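Local coordinates for aminotransferase, class IV (Brucella abortus, PDB 4TVI), which probably catalyses the pyridoxal-phosphate-dependent transfer of the amino group between the branched-chain amino acids and 2-oxoglutarate, at residues 37-42 with 46-51; 109-114 with 118-123; 83-88 with 101-106; 173-176 with 182-185. All blocks are in the same frame, centred on the assembly; numbering follows the deposited sequence.

Contact 1: residues 37-42 with 46-51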
# COMPACT_ATOMS: atom_id res chain seq x y z
N THR A 37 20.47 -5.10 11.08
CA THR A 37 19.88 -5.11 9.74
C THR A 37 20.94 -5.37 8.67
O THR A 37 21.98 -4.71 8.64
CB THR A 37 19.16 -3.78 9.44
OG1 THR A 37 18.17 -3.53 10.43
CG2 THR A 37 18.51 -3.82 8.06
N TYR A 38 20.67 -6.33 7.79
CA TYR A 38 21.54 -6.58 6.65
C TYR A 38 21.07 -5.75 5.47
O TYR A 38 19.93 -5.89 5.02
CB TYR A 38 21.56 -8.06 6.28
CG TYR A 38 22.54 -8.40 5.18
CD1 TYR A 38 23.86 -8.70 5.47
CD2 TYR A 38 22.14 -8.40 3.85
CE1 TYR A 38 24.76 -9.01 4.46
CE2 TYR A 38 23.03 -8.70 2.83
CZ TYR A 38 24.33 -9.00 3.14
OH TYR A 38 25.21 -9.30 2.12
N TYR A 39 21.93 -4.86 4.99
CA TYR A 39 21.57 -3.95 3.91
C TYR A 39 22.83 -3.54 3.16
O TYR A 39 23.84 -3.19 3.78
CB TYR A 39 20.84 -2.71 4.45
CG TYR A 39 20.53 -1.65 3.41
CD1 TYR A 39 19.65 -1.91 2.36
CD2 TYR A 39 21.11 -0.39 3.48
CE1 TYR A 39 19.35 -0.94 1.41
CE2 TYR A 39 20.82 0.59 2.53
CZ TYR A 39 19.94 0.31 1.50
OH TYR A 39 19.66 1.28 0.56
N LYS A 40 22.77 -3.60 1.83
CA LYS A 40 23.93 -3.31 0.99
C LYS A 40 25.18 -4.07 1.46
O LYS A 40 26.23 -3.47 1.66
CB LYS A 40 24.21 -1.81 0.96
CG LYS A 40 23.13 -0.98 0.29
CD LYS A 40 23.65 -0.28 -0.95
CE LYS A 40 22.52 0.38 -1.73
NZ LYS A 40 21.76 -0.63 -2.54
N GLY A 41 25.03 -5.37 1.65
CA GLY A 41 26.16 -6.26 1.92
C GLY A 41 26.78 -6.17 3.30
O GLY A 41 27.84 -6.74 3.54
N GLU A 42 26.11 -5.49 4.22
CA GLU A 42 26.67 -5.29 5.55
C GLU A 42 25.61 -5.43 6.63
O GLU A 42 24.50 -4.92 6.49
CB GLU A 42 27.32 -3.91 5.67
CG GLU A 42 28.41 -3.61 4.65
CD GLU A 42 29.67 -4.42 4.89
OE1 GLU A 42 29.79 -5.04 5.97
OE2 GLU A 42 30.54 -4.44 3.99
N GLY A 46 21.18 -0.84 14.97
CA GLY A 46 20.32 0.29 15.24
C GLY A 46 19.44 0.69 14.07
O GLY A 46 18.98 -0.15 13.30
N ASP A 47 19.21 1.99 13.94
CA ASP A 47 18.32 2.51 12.91
C ASP A 47 19.03 2.61 11.57
O ASP A 47 19.96 3.40 11.40
CB ASP A 47 17.78 3.89 13.30
CG ASP A 47 16.87 4.46 12.25
OD1 ASP A 47 15.67 4.14 12.27
OD2 ASP A 47 17.34 5.23 11.39
N VAL A 48 18.57 1.83 10.60
CA VAL A 48 19.17 1.84 9.28
C VAL A 48 18.17 2.36 8.25
O VAL A 48 17.12 1.75 8.02
CB VAL A 48 19.64 0.43 8.88
CG1 VAL A 48 20.24 0.44 7.49
CG2 VAL A 48 20.66 -0.08 9.90
N ARG A 49 18.49 3.50 7.64
CA ARG A 49 17.61 4.11 6.65
C ARG A 49 17.81 3.44 5.30
O ARG A 49 18.86 3.60 4.67
CB ARG A 49 17.88 5.62 6.56
CG ARG A 49 17.55 6.36 7.84
CD ARG A 49 16.04 6.49 8.01
NE ARG A 49 15.60 6.07 9.34
CZ ARG A 49 14.38 6.26 9.82
NH1 ARG A 49 13.46 6.88 9.09
NH2 ARG A 49 14.07 5.83 11.05
N ILE A 50 16.80 2.71 4.84
CA ILE A 50 16.96 1.87 3.66
C ILE A 50 16.18 2.35 2.42
O ILE A 50 16.53 1.99 1.30
CB ILE A 50 16.55 0.41 3.96
CG1 ILE A 50 15.10 0.34 4.44
CG2 ILE A 50 17.47 -0.19 5.01
CD1 ILE A 50 14.55 -1.07 4.51
N LEU A 51 15.14 3.15 2.63
CA LEU A 51 14.34 3.66 1.51
C LEU A 51 14.56 5.16 1.27
O LEU A 51 14.45 5.97 2.19
CB LEU A 51 12.85 3.39 1.75
CG LEU A 51 12.27 2.17 1.03
CD1 LEU A 51 13.00 0.90 1.42
CD2 LEU A 51 10.76 2.03 1.30
O HOH W 1 19.67 -2.54 12.58
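Tyr39 and Ile50 form the centre of the apolar packing. The CG2 methyl of Ile50 stands over the middle of one face of the Tyr39 ring, 3.8 Å from CG2 to the ring centroid and 13° off the ring normal, a CH-pi contact. In Ile50 the longer branch, CG1, lies between the backbone N and the carbonyl carbon (chi1 58°), which presents CG2 to the tyrosine and leads CD1 away from it. CG of the adjoining Lys40 lies over the opposite face, so a methyl and a methylene sandwich the ring. Val48 divides its two branches: CG1 comes obliquely to Tyr39 CD2 at 4.2 Å, and CG2 meets CB of Thr37 at 4.0 Å.

Strand 35-39 turns through a type I' beta turn, Tyr39 to Glu42, into strand 42-45, making a beta hairpin at one margin of the antiparallel sheet of the N-terminal domain. Segment 46-51 then packs against Thr37 and Tyr39, while Arg49 and Leu51 pair in antiparallel fashion with a strand of the second subunit.

Among the polar contacts, one water accepts from Thr37 OG1 at 2.8 Å and donates to Gly46 O at 2.6 Å, joining the segments. Within 46-51, Arg49 grips Asp47 side-on, NE to OD2 at 2.8 Å and NH2 to OD1 at 2.6 Å, which holds the guanidinium and carboxylate in fixed relation. Arg49 NH1 forms a salt bridge with Glu129 of the second subunit and a hydrogen bond with Ile50 O of that subunit.

Contact 2: residues 109-114 with 118-123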
# COMPACT_ATOMS: atom_id res chain seq x y z
N GLU A 109 22.97 -16.35 10.18
CA GLU A 109 24.20 -15.62 10.42
C GLU A 109 23.91 -14.40 11.28
O GLU A 109 24.63 -14.12 12.24
CB GLU A 109 24.87 -15.22 9.10
CG GLU A 109 25.46 -16.39 8.33
CD GLU A 109 25.96 -16.02 6.95
OE1 GLU A 109 25.68 -14.89 6.49
OE2 GLU A 109 26.63 -16.86 6.31
N GLY A 110 22.84 -13.69 10.94
CA GLY A 110 22.48 -12.49 11.66
C GLY A 110 22.11 -12.76 13.10
O GLY A 110 22.43 -11.96 13.98
N LEU A 111 21.44 -13.89 13.33
CA LEU A 111 21.01 -14.26 14.67
C LEU A 111 22.21 -14.40 15.60
O LEU A 111 22.11 -14.14 16.80
CB LEU A 111 20.22 -15.56 14.65
CG LEU A 111 18.87 -15.55 13.93
CD1 LEU A 111 18.20 -16.93 14.00
CD2 LEU A 111 17.94 -14.45 14.47
N LYS A 112 23.35 -14.79 15.04
CA LYS A 112 24.58 -14.96 15.81
C LYS A 112 25.07 -13.65 16.40
O LYS A 112 25.85 -13.65 17.35
CB LYS A 112 25.67 -15.58 14.94
CG LYS A 112 25.38 -17.00 14.49
CD LYS A 112 25.17 -17.92 15.68
CE LYS A 112 24.93 -19.36 15.25
NZ LYS A 112 24.70 -20.26 16.41
N LYS A 113 24.62 -12.53 15.84
CA LYS A 113 25.07 -11.22 16.29
C LYS A 113 24.45 -10.87 17.64
O LYS A 113 24.90 -9.96 18.33
CB LYS A 113 24.72 -10.14 15.26
CG LYS A 113 25.34 -10.33 13.89
CD LYS A 113 26.65 -9.56 13.75
CE LYS A 113 27.20 -9.66 12.33
NZ LYS A 113 28.50 -8.95 12.19
N PHE A 114 23.38 -11.58 17.99
CA PHE A 114 22.68 -11.36 19.24
C PHE A 114 23.30 -12.15 20.38
O PHE A 114 23.97 -13.16 20.15
CB PHE A 114 21.20 -11.70 19.08
CG PHE A 114 20.47 -10.74 18.19
CD1 PHE A 114 20.47 -10.91 16.82
CD2 PHE A 114 19.79 -9.65 18.73
CE1 PHE A 114 19.81 -10.02 15.99
CE2 PHE A 114 19.13 -8.76 17.91
CZ PHE A 114 19.13 -8.94 16.54
N THR A 118 18.66 -14.91 23.26
CA THR A 118 17.89 -13.73 22.88
C THR A 118 16.89 -14.10 21.79
O THR A 118 17.28 -14.63 20.75
CB THR A 118 18.81 -12.59 22.37
OG1 THR A 118 19.69 -12.18 23.43
CG2 THR A 118 17.98 -11.39 21.92
N ASP A 119 15.61 -13.85 22.05
CA ASP A 119 14.55 -14.13 21.08
C ASP A 119 14.49 -13.02 20.04
O ASP A 119 14.57 -11.83 20.37
CB ASP A 119 13.19 -14.29 21.75
CG ASP A 119 13.19 -15.33 22.85
OD1 ASP A 119 14.02 -16.27 22.79
OD2 ASP A 119 12.35 -15.22 23.77
N VAL A 120 14.36 -13.41 18.78
CA VAL A 120 14.47 -12.45 17.70
C VAL A 120 13.31 -12.55 16.71
O VAL A 120 12.84 -13.65 16.39
CB VAL A 120 15.82 -12.62 16.94
CG1 VAL A 120 15.95 -11.59 15.81
CG2 VAL A 120 17.01 -12.49 17.90
N TYR A 121 12.84 -11.39 16.27
CA TYR A 121 11.90 -11.26 15.17
C TYR A 121 12.63 -10.96 13.85
O TYR A 121 13.42 -10.01 13.76
CB TYR A 121 10.87 -10.18 15.51
CG TYR A 121 10.02 -9.71 14.35
CD1 TYR A 121 9.25 -10.59 13.60
CD2 TYR A 121 9.93 -8.35 14.06
CE1 TYR A 121 8.47 -10.13 12.55
CE2 TYR A 121 9.15 -7.89 13.03
CZ TYR A 121 8.42 -8.78 12.27
OH TYR A 121 7.64 -8.29 11.25
N ILE A 122 12.38 -11.81 12.86
CA ILE A 122 13.10 -11.80 11.59
C ILE A 122 12.23 -11.30 10.43
O ILE A 122 11.26 -11.96 10.06
CB ILE A 122 13.60 -13.22 11.25
CG1 ILE A 122 14.42 -13.80 12.40
CG2 ILE A 122 14.40 -13.22 9.95
CD1 ILE A 122 14.62 -15.30 12.30
N ARG A 123 12.56 -10.15 9.86
CA ARG A 123 11.77 -9.59 8.76
C ARG A 123 12.59 -9.35 7.50
O ARG A 123 13.31 -8.36 7.40
CB ARG A 123 11.08 -8.28 9.18
CG ARG A 123 10.20 -7.67 8.07
CD ARG A 123 9.45 -6.42 8.52
NE ARG A 123 10.35 -5.35 8.93
CZ ARG A 123 10.56 -4.99 10.19
NH1 ARG A 123 9.92 -5.62 11.17
NH2 ARG A 123 11.40 -4.01 10.49
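Leu111 and Phe114, the two ends of a type I beta turn closed by a bond of 3.1 Å from Phe114 N to Leu111 O, face Val120 and Thr118, with CA atoms 7.4 Å apart for Leu111 and Val120 and 6.5 Å apart for Phe114 and Thr118. The turn leads out of helix 100-111 towards strand 120-128, an inner strand of the five-stranded antiparallel sheet of the N-terminal domain, flanked by strands 64-70 and 143-151. The contact therefore folds a helix-to-strand connection back on itself.

Val120 meets both larger side chains, one with each branch. The Val120 CG2 methyl lies over the centre of the Phe114 ring, 3.9 Å from CG2 to the centroid and 11° off the normal, a CH-pi contact on one face. The other branch, Val120 CG1, held anti to the backbone N (chi1 -180°), is turned to Leu111 and meets Leu111 CD2 at 3.7 Å. The same Leu111 CD2 reaches two residues further along the strand, 4.1 Å from Ile122 CD1, so a single methyl rests on two residues of the same sheet face. Thr118 lies athwart the Phe114 side chain, Thr118 CG2 set obliquely 4.1 Å from Phe114 CD2, while OG1 is hydrogen-bonded to Ala115 O.

Trp36 meets the Phe114 ring edge-to-face, and Leu149 of strand 143-151 is touched by both Phe114 and Ile122. Polar backbone also borders the phenyl ring: Leu111 O lies in the ring plane at its edge, 3.6 Å from Phe114 CD1.

Contact 3: residues 83-88 with 101-106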
# COMPACT_ATOMS: atom_id res chain seq x y z
N ALA A 83 11.04 -18.60 1.90
CA ALA A 83 10.56 -18.87 0.55
C ALA A 83 9.42 -17.93 0.16
O ALA A 83 9.34 -17.50 -0.98
CB ALA A 83 10.11 -20.32 0.43
N ARG A 84 8.54 -17.62 1.11
CA ARG A 84 7.37 -16.81 0.78
C ARG A 84 7.76 -15.39 0.44
O ARG A 84 7.10 -14.74 -0.37
CB ARG A 84 6.36 -16.82 1.93
CG ARG A 84 5.02 -16.16 1.55
CD ARG A 84 3.97 -16.35 2.63
NE ARG A 84 4.36 -15.71 3.89
CZ ARG A 84 3.68 -15.83 5.02
NH1 ARG A 84 2.58 -16.57 5.07
NH2 ARG A 84 4.10 -15.21 6.12
N ALA A 85 8.85 -14.90 1.04
CA ALA A 85 9.34 -13.55 0.73
C ALA A 85 9.60 -13.43 -0.77
O ALA A 85 9.25 -12.42 -1.38
CB ALA A 85 10.59 -13.23 1.52
N ASN A 86 10.20 -14.46 -1.36
CA ASN A 86 10.45 -14.45 -2.80
C ASN A 86 9.15 -14.53 -3.59
O ASN A 86 9.01 -13.87 -4.63
CB ASN A 86 11.38 -15.60 -3.20
CG ASN A 86 12.81 -15.35 -2.79
OD1 ASN A 86 13.16 -14.24 -2.38
ND2 ASN A 86 13.66 -16.36 -2.91
N ASP A 87 8.19 -15.32 -3.10
CA ASP A 87 6.88 -15.39 -3.74
C ASP A 87 6.20 -14.02 -3.75
O ASP A 87 5.71 -13.57 -4.79
CB ASP A 87 5.98 -16.39 -3.03
CG ASP A 87 6.46 -17.82 -3.18
OD1 ASP A 87 7.20 -18.10 -4.15
OD2 ASP A 87 6.11 -18.65 -2.32
N SER A 88 6.17 -13.37 -2.59
CA SER A 88 5.55 -12.06 -2.46
C SER A 88 6.22 -11.05 -3.38
O SER A 88 5.54 -10.22 -3.99
CB SER A 88 5.61 -11.56 -1.02
OG SER A 88 4.84 -12.38 -0.15
N ASN A 101 17.06 -20.25 0.27
CA ASN A 101 18.16 -20.75 1.10
C ASN A 101 19.15 -19.64 1.48
O ASN A 101 19.69 -19.65 2.59
CB ASN A 101 18.89 -21.88 0.39
CG ASN A 101 18.20 -23.22 0.57
OD1 ASN A 101 17.28 -23.34 1.36
ND2 ASN A 101 18.65 -24.22 -0.18
N ASP A 102 19.38 -18.71 0.56
CA ASP A 102 20.23 -17.56 0.83
C ASP A 102 19.69 -16.75 2.01
O ASP A 102 20.42 -16.41 2.94
CB ASP A 102 20.35 -16.64 -0.39
CG ASP A 102 21.23 -17.21 -1.49
OD1 ASP A 102 22.11 -18.04 -1.19
OD2 ASP A 102 21.03 -16.82 -2.66
N ILE A 103 18.39 -16.44 1.95
CA ILE A 103 17.73 -15.66 3.00
C ILE A 103 17.79 -16.38 4.34
O ILE A 103 18.07 -15.77 5.37
CB ILE A 103 16.26 -15.36 2.63
CG1 ILE A 103 16.20 -14.40 1.44
CG2 ILE A 103 15.50 -14.79 3.83
CD1 ILE A 103 14.78 -13.99 1.06
N GLU A 104 17.53 -17.69 4.32
CA GLU A 104 17.58 -18.48 5.55
C GLU A 104 18.99 -18.50 6.14
O GLU A 104 19.17 -18.30 7.34
CB GLU A 104 17.10 -19.91 5.29
CG GLU A 104 17.26 -20.82 6.50
CD GLU A 104 16.65 -22.20 6.29
OE1 GLU A 104 16.02 -22.44 5.24
OE2 GLU A 104 16.80 -23.06 7.19
N ALA A 105 19.97 -18.75 5.28
CA ALA A 105 21.37 -18.80 5.70
C ALA A 105 21.82 -17.46 6.27
O ALA A 105 22.51 -17.40 7.28
CB ALA A 105 22.26 -19.21 4.54
N LEU A 106 21.42 -16.38 5.60
CA LEU A 106 21.74 -15.03 6.05
C LEU A 106 21.08 -14.73 7.39
O LEU A 106 21.69 -14.13 8.28
CB LEU A 106 21.29 -14.02 4.99
CG LEU A 106 21.72 -12.57 5.21
CD1 LEU A 106 23.23 -12.45 5.14
CD2 LEU A 106 21.04 -11.66 4.20
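Asn86 and Ile103 reach out from two helices and run antiparallel, side by side. The point of contact on the isoleucine is its terminal methyl: Ile103 CD1 comes to 3.8 Å from Asn86 OD1. Ile103 carries CG1 anti to its carbonyl carbon (chi1 -68°) and is extended beyond it (chi2 -177°), which carries CD1 across to helix 78-91. Ile103 CD1 also lies 4.3 Å from Ala85 CB, so one methyl is shared between a small apolar side chain and a polar one.

The carboxamide of Asn86 is turned with OD1 nearly eclipsing CA (chi2 -11°), OD1 leaning toward the C-terminal end of the helix and ND2 toward its start. Consequently Asn86 ND2 stays further from the methyl, 4.8 Å from Ile103 CD1.

Helices 78-91 and 100-111 are a pair joined by a loop, connecting strands 64-70 and 120-128 of the N-terminal domain. With the CA atoms of Ala85 and Ile103 8.9 Å apart, the interface of these segments is slender, bridged by the isoleucine. Ile103 also packs on Ser82, on Leu98 in the connecting loop and on Phe145 of strand 143-151, which places its side chain between the first helix and the sheet.

The buried amide is satisfied at both ends: OD1 of Asn86 is hydrogen-bonded to Tyr126 OH, and ND2 to the carbonyl of Leu98, tying the helix to the sheet and to the loop that follows it. On helix 78-91, Arg84 binds a phosphate oxygen of the cofactor on the modified lysine at position 180 as well as Asp66, and Ser88 OG is hydrogen-bonded to the backbone N of that lysine.

Contact 4: residues 173-176 with 182-185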
# COMPACT_ATOMS: atom_id res chain seq x y z
N GLU A 173 -8.76 -8.64 -7.60
CA GLU A 173 -9.07 -7.75 -8.70
C GLU A 173 -8.78 -6.27 -8.38
O GLU A 173 -8.57 -5.46 -9.29
CB GLU A 173 -10.54 -7.92 -9.08
CG GLU A 173 -10.87 -7.49 -10.49
CD GLU A 173 -12.16 -8.12 -10.98
OE1 GLU A 173 -13.23 -7.83 -10.40
OE2 GLU A 173 -12.10 -8.94 -11.91
N VAL A 174 -8.77 -5.92 -7.10
CA VAL A 174 -8.60 -4.53 -6.70
C VAL A 174 -7.33 -4.28 -5.87
O VAL A 174 -6.92 -3.13 -5.73
CB VAL A 174 -9.82 -4.01 -5.91
CG1 VAL A 174 -11.05 -3.94 -6.81
CG2 VAL A 174 -10.09 -4.88 -4.69
N MET A 175 -6.73 -5.33 -5.33
CA MET A 175 -5.44 -5.21 -4.63
C MET A 175 -4.61 -6.48 -4.83
O MET A 175 -5.16 -7.56 -5.03
CB MET A 175 -5.63 -4.95 -3.13
CG MET A 175 -6.06 -3.53 -2.76
SD MET A 175 -4.84 -2.25 -3.16
CE MET A 175 -3.54 -2.62 -1.98
N PRO A 176 -3.27 -6.36 -4.80
CA PRO A 176 -2.42 -7.56 -4.84
C PRO A 176 -2.47 -8.34 -3.53
O PRO A 176 -1.48 -8.37 -2.79
CB PRO A 176 -1.02 -7.00 -5.09
CG PRO A 176 -1.07 -5.61 -4.53
CD PRO A 176 -2.46 -5.12 -4.81
N ALA A 182 3.39 -4.57 1.96
CA ALA A 182 3.16 -3.41 2.80
C ALA A 182 1.91 -2.63 2.39
O ALA A 182 1.23 -2.04 3.24
CB ALA A 182 4.38 -2.50 2.77
N CYS A 183 1.59 -2.65 1.10
CA CYS A 183 0.50 -1.81 0.59
C CYS A 183 -0.87 -2.26 1.09
O CYS A 183 -1.83 -1.49 1.03
CB CYS A 183 0.51 -1.78 -0.94
SG CYS A 183 0.15 -3.36 -1.73
N LEU A 184 -0.95 -3.48 1.61
CA LEU A 184 -2.23 -4.04 2.04
C LEU A 184 -2.61 -3.65 3.46
O LEU A 184 -3.77 -3.78 3.86
CB LEU A 184 -2.20 -5.57 1.96
CG LEU A 184 -1.91 -6.18 0.60
CD1 LEU A 184 -1.71 -7.67 0.75
CD2 LEU A 184 -3.06 -5.88 -0.37
N TYR A 185 -1.65 -3.11 4.21
CA TYR A 185 -1.84 -2.98 5.66
C TYR A 185 -2.45 -1.68 6.18
O TYR A 185 -2.95 -1.67 7.30
CB TYR A 185 -0.49 -3.25 6.35
CG TYR A 185 -0.24 -4.74 6.33
CD1 TYR A 185 0.36 -5.34 5.23
CD2 TYR A 185 -0.67 -5.55 7.37
CE1 TYR A 185 0.55 -6.71 5.19
CE2 TYR A 185 -0.48 -6.92 7.33
CZ TYR A 185 0.13 -7.50 6.24
OH TYR A 185 0.32 -8.86 6.19
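Cys183 and Leu184 pack on Met175 and Pro176 from a short 3-10 segment, 182-184, just past the lysine at position 180 that carries the pyridoxal phosphate. Both segments belong to the long connection between strand 160-164 and helix 185-198, so the contact closes the active-site loop on itself.

Ala182 starts the 3-10 segment and packs on Trp59 of the second subunit. Cys183 places SG between its backbone N and carbonyl carbon (chi1 66°), where it touches Pro176 CG at 3.8 Å and Met175 CE, also at 3.8 Å. The methionine is bent at both chi2 and chi3, about -64° and -69°, which brings Met175 CE to 3.6 Å from Cys183 O.

Leu184 follows, its side chain lying antiparallel beside that of Met175. Leu184 CD2 meets Met175 CE at 3.7 Å, and Leu184 CD1 comes to 3.6 Å from Pro176 O. Met175 also packs on Cys183 of the second subunit, so the cluster lies at the dimer interface.

Tyr185 OH is hydrogen-bonded to O3 of the cofactor. At its backbone, Tyr185 N is bonded to Ala182 O at 3.2 Å, and that same oxygen lies in the plane of the Tyr185 ring, at its edge.

How the contacts relate
Along the chain the order is contact 1, contact 3, contact 2, contact 4. Contacts 1 and 2, with centres 15 Å apart, both reach the five-stranded antiparallel sheet. Contacts 2 and 3, also 15 Å apart between centres, share helix 100-111 and adjoin in sequence. Contact 1 touches contact 3 where Tyr38 CD2 packs 3.5 Å from Leu106 CD2, so hairpin and helix meet. Contact 4 stands apart, its centre about 21 Å from that of contact 3 and 29 Å from that of contact 2, yet contacts 3 and 4 both bond to the cofactor-bearing lysine. Contacts 1, 2 and 4 also touch the second subunit, linking the N-terminal domain, the cofactor loop and the dimer.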